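Local coordinates for protein condensin complex subunit 3 (Schizosaccharomyces pombe, PDB 5OQR) that serves as a regulatory subunit of condensin, the complex that converts interphase chromatin into condensed mitotic chromosomes, at residues E726-I731 and S767-I772. Numbering follows the deposited sequence.
Sequences ERKFMI and STSLSI
K728 reaches from helix 725-736 to the first turn of helix 767-785. Its CB stands back from S769; CG is the first to arrive, passing S769 OG at 3.7 Å, and CD continues past the same oxygen at 4.3 Å. The chain then bends at chi3 (68°), which brings CE over the pair of hydroxyls, nearer T768 OG1 (3.8 Å) than S769 OG. At the tip, NZ donates a weak hydrogen bond to T768 OG1, 3.3 Å long, with the lysine lying nearly perpendicular to the threonine side chain. Both hydroxyls have a stronger partner in D766, just ahead of the helix, whose carboxylate takes the two together: OD1 bonds T768 OG1 and OD2 bonds S769 OG. K728 NZ also forms a long, weak ion pair with D766 OD1.

One turn further along, the contact becomes apolar. The branch methyl CG2 of I731 lies 4.1 Å from I772 CG2, the two side chains meeting at a slant. I731 CD1 rests 4.2 Å from S769 CB. A chi1 of -62° turns I772 CG2 toward the neighbouring helix, where it also packs 3.6 Å from the carbonyl O of I731. Y758 of helix 745-759 and M765 add to the packing around I731.

The short axes run in roughly the same direction, 30° apart, and approach to 9.9 Å. This joins a helix of HEAT repeat 9 to the last helix of the chain. With just 232 Å² buried and no strong polar bond between the segments, cohesion probably rests on I731 packing against S769 and I772, probably helped at the more exposed edge by a weak attraction of the K728 ammonium to the D766 carboxylate.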
loop_
_atom_site.group_PDB
_atom_site.type_symbol
_atom_site.label_atom_id
_atom_site.label_comp_id
_atom_site.label_asym_id
_atom_site.label_seq_id
_atom_site.Cartn_x
_atom_site.Cartn_y
_atom_site.Cartn_z
ATOM N N GLU A 726 -0.083 -8.926 -33.204
ATOM C CA GLU A 726 -1.408 -9.123 -32.629
ATOM C C GLU A 726 -1.798 -10.596 -32.658
ATOM O O GLU A 726 -1.980 -11.226 -31.611
ATOM C CB GLU A 726 -2.426 -8.265 -33.382
ATOM C CG GLU A 726 -3.761 -8.096 -32.687
ATOM C CD GLU A 726 -4.534 -6.898 -33.208
ATOM O OE1 GLU A 726 -3.965 -5.786 -33.227
ATOM O OE2 GLU A 726 -5.703 -7.067 -33.614
ATOM N N ARG A 727 -1.912 -11.169 -33.858
ATOM C CA ARG A 727 -2.228 -12.588 -33.966
ATOM C C ARG A 727 -1.145 -13.439 -33.317
ATOM O O ARG A 727 -1.443 -14.446 -32.667
ATOM C CB ARG A 727 -2.412 -12.967 -35.435
ATOM C CG ARG A 727 -3.211 -14.239 -35.660
ATOM C CD ARG A 727 -3.450 -14.476 -37.141
ATOM N NE ARG A 727 -4.651 -13.803 -37.628
ATOM C CZ ARG A 727 -4.914 -13.574 -38.912
ATOM N NH1 ARG A 727 -4.055 -13.949 -39.849
ATOM N NH2 ARG A 727 -6.037 -12.960 -39.260
ATOM N N LYS A 728 0.121 -13.047 -33.478
ATOM C CA LYS A 728 1.204 -13.718 -32.765
ATOM C C LYS A 728 0.972 -13.682 -31.261
ATOM O O LYS A 728 1.125 -14.696 -30.572
ATOM C CB LYS A 728 2.545 -13.062 -33.094
ATOM C CG LYS A 728 3.338 -13.735 -34.202
ATOM C CD LYS A 728 4.837 -13.503 -34.035
ATOM C CE LYS A 728 5.383 -14.225 -32.804
ATOM N NZ LYS A 728 6.865 -14.376 -32.834
ATOM N N PHE A 729 0.617 -12.509 -30.734
ATOM C CA PHE A 729 0.535 -12.345 -29.289
ATOM C C PHE A 729 -0.616 -13.152 -28.704
ATOM O O PHE A 729 -0.480 -13.743 -27.627
ATOM C CB PHE A 729 0.384 -10.866 -28.938
ATOM C CG PHE A 729 0.265 -10.614 -27.471
ATOM C CD1 PHE A 729 -0.933 -10.200 -26.922
ATOM C CD2 PHE A 729 1.347 -10.817 -26.634
ATOM C CE1 PHE A 729 -1.046 -9.978 -25.567
ATOM C CE2 PHE A 729 1.242 -10.598 -25.279
ATOM C CZ PHE A 729 0.044 -10.183 -24.743
ATOM N N MET A 730 -1.756 -13.192 -29.395
ATOM C CA MET A 730 -2.884 -13.967 -28.894
ATOM C C MET A 730 -2.546 -15.447 -28.812
ATOM O O MET A 730 -3.021 -16.142 -27.907
ATOM C CB MET A 730 -4.109 -13.746 -29.782
ATOM C CG MET A 730 -4.566 -12.297 -29.857
ATOM S SD MET A 730 -4.910 -11.566 -28.243
ATOM C CE MET A 730 -6.405 -12.435 -27.783
ATOM N N ILE A 731 -1.730 -15.949 -29.742
ATOM C CA ILE A 731 -1.298 -17.341 -29.683
ATOM C C ILE A 731 -0.339 -17.546 -28.520
ATOM O O ILE A 731 -0.349 -18.595 -27.869
ATOM C CB ILE A 731 -0.668 -17.757 -31.027
ATOM C CG1 ILE A 731 -1.741 -17.816 -32.113
ATOM C CG2 ILE A 731 0.030 -19.117 -30.918
ATOM C CD1 ILE A 731 -1.188 -17.860 -33.520
ATOM N N SER A 767 7.495 -19.688 -36.916
ATOM C CA SER A 767 7.912 -20.928 -36.272
ATOM C C SER A 767 7.385 -21.023 -34.845
ATOM O O SER A 767 6.802 -22.040 -34.457
ATOM C CB SER A 767 9.436 -21.030 -36.284
ATOM O OG SER A 767 9.923 -21.228 -37.596
ATOM N N THR A 768 7.594 -19.976 -34.043
ATOM C CA THR A 768 7.206 -20.043 -32.638
ATOM C C THR A 768 5.697 -20.212 -32.494
ATOM O O THR A 768 5.231 -20.997 -31.661
ATOM C CB THR A 768 7.684 -18.797 -31.891
ATOM O OG1 THR A 768 7.000 -17.640 -32.386
ATOM C CG2 THR A 768 9.185 -18.609 -32.063
ATOM N N SER A 769 4.916 -19.491 -33.301
ATOM C CA SER A 769 3.472 -19.693 -33.298
ATOM C C SER A 769 3.131 -21.153 -33.559
ATOM O O SER A 769 2.409 -21.786 -32.780
ATOM C CB SER A 769 2.812 -18.795 -34.345
ATOM O OG SER A 769 3.155 -17.437 -34.153
ATOM N N LEU A 770 3.653 -21.709 -34.656
ATOM C CA LEU A 770 3.392 -23.106 -34.982
ATOM C C LEU A 770 3.854 -24.036 -33.872
ATOM O O LEU A 770 3.219 -25.065 -33.622
ATOM C CB LEU A 770 4.083 -23.466 -36.296
ATOM C CG LEU A 770 3.544 -22.742 -37.530
ATOM C CD1 LEU A 770 4.577 -22.732 -38.643
ATOM C CD2 LEU A 770 2.257 -23.396 -38.000
ATOM N N SER A 771 4.951 -23.696 -33.195
ATOM C CA SER A 771 5.447 -24.541 -32.115
ATOM C C SER A 771 4.525 -24.486 -30.903
ATOM O O SER A 771 4.297 -25.505 -30.244
ATOM C CB SER A 771 6.864 -24.118 -31.733
ATOM O OG SER A 771 7.435 -25.024 -30.805
ATOM N N ILE A 772 3.987 -23.306 -30.593
ATOM C CA ILE A 772 3.046 -23.189 -29.483
ATOM C C ILE A 772 1.770 -23.958 -29.789
ATOM O O ILE A 772 1.245 -24.682 -28.934
ATOM C CB ILE A 772 2.753 -21.707 -29.185
ATOM C CG1 ILE A 772 4.033 -20.982 -28.767
ATOM C CG2 ILE A 772 1.704 -21.573 -28.083
ATOM C CD1 ILE A 772 3.915 -19.475 -28.803
#